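Local coordinates for protein branched-chain amino acid aminotransferase (Thermoproteus uzoniensis, PDB 5CE8) that probably transfers the amino group of leucine, isoleucine or valine to 2-oxoglutarate, using pyridoxal 5'-phosphate as cofactor, at residues G192-V195 and N201-I204. Numbering follows the deposited sequence.
Sequences GKVV and NIFI. With PLP (pyridoxal-5'-phosphate), chain D.
Val194 and Ile202 touch by their methyl ends where two strands of the mixed sheet in this class IV aminotransferase fold, 194-197 and 201-206, come close. The strands follow one another in sequence yet do not pair here: Val195 hydrogen-bonds through its backbone to Met187, Asn201 to Val258, and the nearest alpha carbons across the gap, Val195 CA and Ile202 CA, are 7.0 Å apart.

The apolar part is small and buried. CG1 of Val194, swung anti to its own nitrogen (chi1 174°), meets CD1 of Ile202 at 3.4 Å, a tight methyl contact, the two side chains meeting roughly perpendicular. Ile202 presents that methyl through an extended chain (chi2 -180°), which also carries Ile202 CD1 to 4.1 Å from Val195 C. Ile186 touches both residues, and Phe257 also packs on Ile202.

Asn201, at the start of strand 201-206, is the residue of this contact that reaches the pyridoxal-phosphate pocket: its OD1 lies 3.8 Å from PLP C6, a van der Waals approach. Leu220 O accepts a hydrogen bond from ND2 and Gly222 N gives OD1 a weak one, so ND2 is anchored and OD1 more loosely tethered.

The polar link is a single water. It donates to Val195 O at 2.8 Å and accepts from Asn201 ND2 at 3.0 Å and from Ile202 N, also at 3.0 Å.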
ATOM      1  N   GLY A 192       3.975  -2.104  -7.832  1.00 18.10           N
ATOM      2  CA  GLY A 192       5.162  -2.873  -8.177  1.00 19.45           C
ATOM      3  C   GLY A 192       5.257  -3.436  -9.579  1.00 19.20           C
ATOM      4  O   GLY A 192       6.129  -4.205  -9.833  1.00 16.57           O
ATOM      5  N   LYS A 193       4.347  -3.028 -10.480  1.00 19.60           N
ATOM      6  CA  LYS A 193       4.243  -3.522 -11.834  1.00 20.99           C
ATOM      7  C   LYS A 193       4.956  -2.523 -12.714  1.00 23.18           C
ATOM      8  O   LYS A 193       4.824  -1.316 -12.450  1.00 20.81           O
ATOM      9  CB  LYS A 193       2.849  -3.558 -12.381  1.00 22.36           C
ATOM     10  CG  LYS A 193       1.804  -4.288 -11.574  1.00 26.17           C
ATOM     11  CD  LYS A 193       2.179  -5.738 -11.220  1.00 28.64           C
ATOM     12  CE  LYS A 193       1.043  -6.303 -10.340  1.00 26.52           C
ATOM     13  NZ  LYS A 193       1.150  -5.715  -8.964  1.00 24.71           N
ATOM     14  N   VAL A 194       5.666  -3.028 -13.737  1.00 26.55           N
ATOM     15  CA  VAL A 194       6.353  -2.159 -14.771  1.00 22.34           C
ATOM     16  C   VAL A 194       5.306  -1.285 -15.472  1.00 21.43           C
ATOM     17  O   VAL A 194       4.283  -1.765 -15.985  1.00 22.08           O
ATOM     18  CB  VAL A 194       7.091  -3.057 -15.814  1.00 23.67           C
ATOM     19  CG1 VAL A 194       7.713  -2.264 -17.004  1.00 23.22           C
ATOM     20  CG2 VAL A 194       8.190  -3.837 -15.166  1.00 22.49           C
ATOM     21  N   VAL A 195       5.537   0.010 -15.581  1.00 20.70           N
ATOM     22  CA  VAL A 195       4.604   0.790 -16.357  1.00 22.67           C
ATOM     23  C   VAL A 195       5.164   1.639 -17.527  1.00 18.20           C
ATOM     24  O   VAL A 195       4.521   1.721 -18.563  1.00 24.63           O
ATOM     25  CB  VAL A 195       3.660   1.616 -15.495  1.00 21.40           C
ATOM     26  CG1 VAL A 195       2.629   0.714 -14.867  1.00 27.45           C
ATOM     27  CG2 VAL A 195       4.393   2.389 -14.418  1.00 24.28           C
ATOM     28  N   ASN A 201       6.271   4.386 -23.621  1.00 20.46           N
ATOM     29  CA  ASN A 201       5.493   3.192 -23.192  1.00 20.55           C
ATOM     30  C   ASN A 201       6.401   2.021 -23.466  1.00 22.26           C
ATOM     31  O   ASN A 201       7.431   2.143 -24.176  1.00 21.56           O
ATOM     32  CB  ASN A 201       4.180   3.004 -23.889  1.00 20.11           C
ATOM     33  CG  ASN A 201       3.160   4.117 -23.548  1.00 19.66           C
ATOM     34  OD1 ASN A 201       2.776   4.831 -24.400  1.00 20.36           O
ATOM     35  ND2 ASN A 201       2.791   4.264 -22.299  1.00 22.25           N
ATOM     36  N   ILE A 202       6.080   0.921 -22.828  1.00 19.45           N
ATOM     37  CA  ILE A 202       6.930  -0.304 -22.850  1.00 22.49           C
ATOM     38  C   ILE A 202       6.102  -1.479 -23.372  1.00 20.37           C
ATOM     39  O   ILE A 202       4.905  -1.622 -23.034  1.00 19.58           O
ATOM     40  CB  ILE A 202       7.376  -0.741 -21.436  1.00 24.90           C
ATOM     41  CG1 ILE A 202       7.994   0.424 -20.716  1.00 32.16           C
ATOM     42  CG2 ILE A 202       8.421  -1.882 -21.457  1.00 27.90           C
ATOM     43  CD1 ILE A 202       8.480   0.113 -19.303  1.00 33.00           C
ATOM     44  N   PHE A 203       6.756  -2.331 -24.192  1.00 19.75           N
ATOM     45  CA  PHE A 203       6.193  -3.571 -24.696  1.00 19.18           C
ATOM     46  C   PHE A 203       7.159  -4.741 -24.451  1.00 19.99           C
ATOM     47  O   PHE A 203       8.373  -4.634 -24.656  1.00 17.32           O
ATOM     48  CB  PHE A 203       5.920  -3.467 -26.231  1.00 16.71           C
ATOM     49  CG  PHE A 203       4.686  -2.735 -26.602  1.00 20.37           C
ATOM     50  CD1 PHE A 203       4.712  -1.362 -26.738  1.00 20.15           C
ATOM     51  CD2 PHE A 203       3.560  -3.410 -27.043  1.00 21.75           C
ATOM     52  CE1 PHE A 203       3.616  -0.639 -27.118  1.00 20.47           C
ATOM     53  CE2 PHE A 203       2.435  -2.657 -27.454  1.00 23.49           C
ATOM     54  CZ  PHE A 203       2.462  -1.284 -27.475  1.00 21.76           C
ATOM     55  N   ILE A 204       6.651  -5.906 -24.060  1.00 19.44           N
ATOM     56  CA  ILE A 204       7.534  -7.054 -24.138  1.00 20.91           C
ATOM     57  C   ILE A 204       7.003  -8.072 -25.143  1.00 19.71           C
ATOM     58  O   ILE A 204       5.875  -8.062 -25.422  1.00 14.36           O
ATOM     59  CB  ILE A 204       7.764  -7.681 -22.744  1.00 22.81           C
ATOM     60  CG1 ILE A 204       6.461  -8.252 -22.195  1.00 25.20           C
ATOM     61  CG2 ILE A 204       8.439  -6.632 -21.832  1.00 20.55           C
ATOM     62  CD1 ILE A 204       6.680  -9.068 -20.934  1.00 28.09           C
TER
HETATM   63  N1  PLP D 301       4.834   7.871 -21.549  1.00 18.64           N
HETATM   64  C2  PLP D 301       4.759   9.046 -20.931  1.00 23.58           C
HETATM   65  C2A PLP D 301       4.948   9.147 -19.447  1.00 24.34           C
HETATM   66  C3  PLP D 301       4.592  10.280 -21.687  1.00 24.45           C
HETATM   67  O3  PLP D 301       4.614  11.507 -21.030  1.00 23.41           O
HETATM   68  C4  PLP D 301       4.448  10.181 -23.165  1.00 23.64           C
HETATM   69  C4A PLP D 301       4.248  11.390 -24.056  1.00 23.39           C
HETATM   70  C5  PLP D 301       4.514   8.802 -23.728  1.00 24.16           C
HETATM   71  C6  PLP D 301       4.713   7.713 -22.833  1.00 20.07           C
HETATM   72  C5A PLP D 301       4.461   8.471 -25.192  1.00 22.10           C
HETATM   73  O4P PLP D 301       3.328   8.974 -25.803  1.00 22.37           O
HETATM   74  P   PLP D 301       3.345   9.204 -27.363  1.00 23.52           P
HETATM   75  O1P PLP D 301       4.506  10.185 -27.743  1.00 24.84           O
HETATM   76  O2P PLP D 301       3.338   7.874 -27.985  1.00 20.22           O
HETATM   77  O3P PLP D 301       2.102   9.964 -27.736  1.00 19.84           O
HETATM   78  O   HOH W   1       3.660   1.605 -21.212  1.00 20.44           O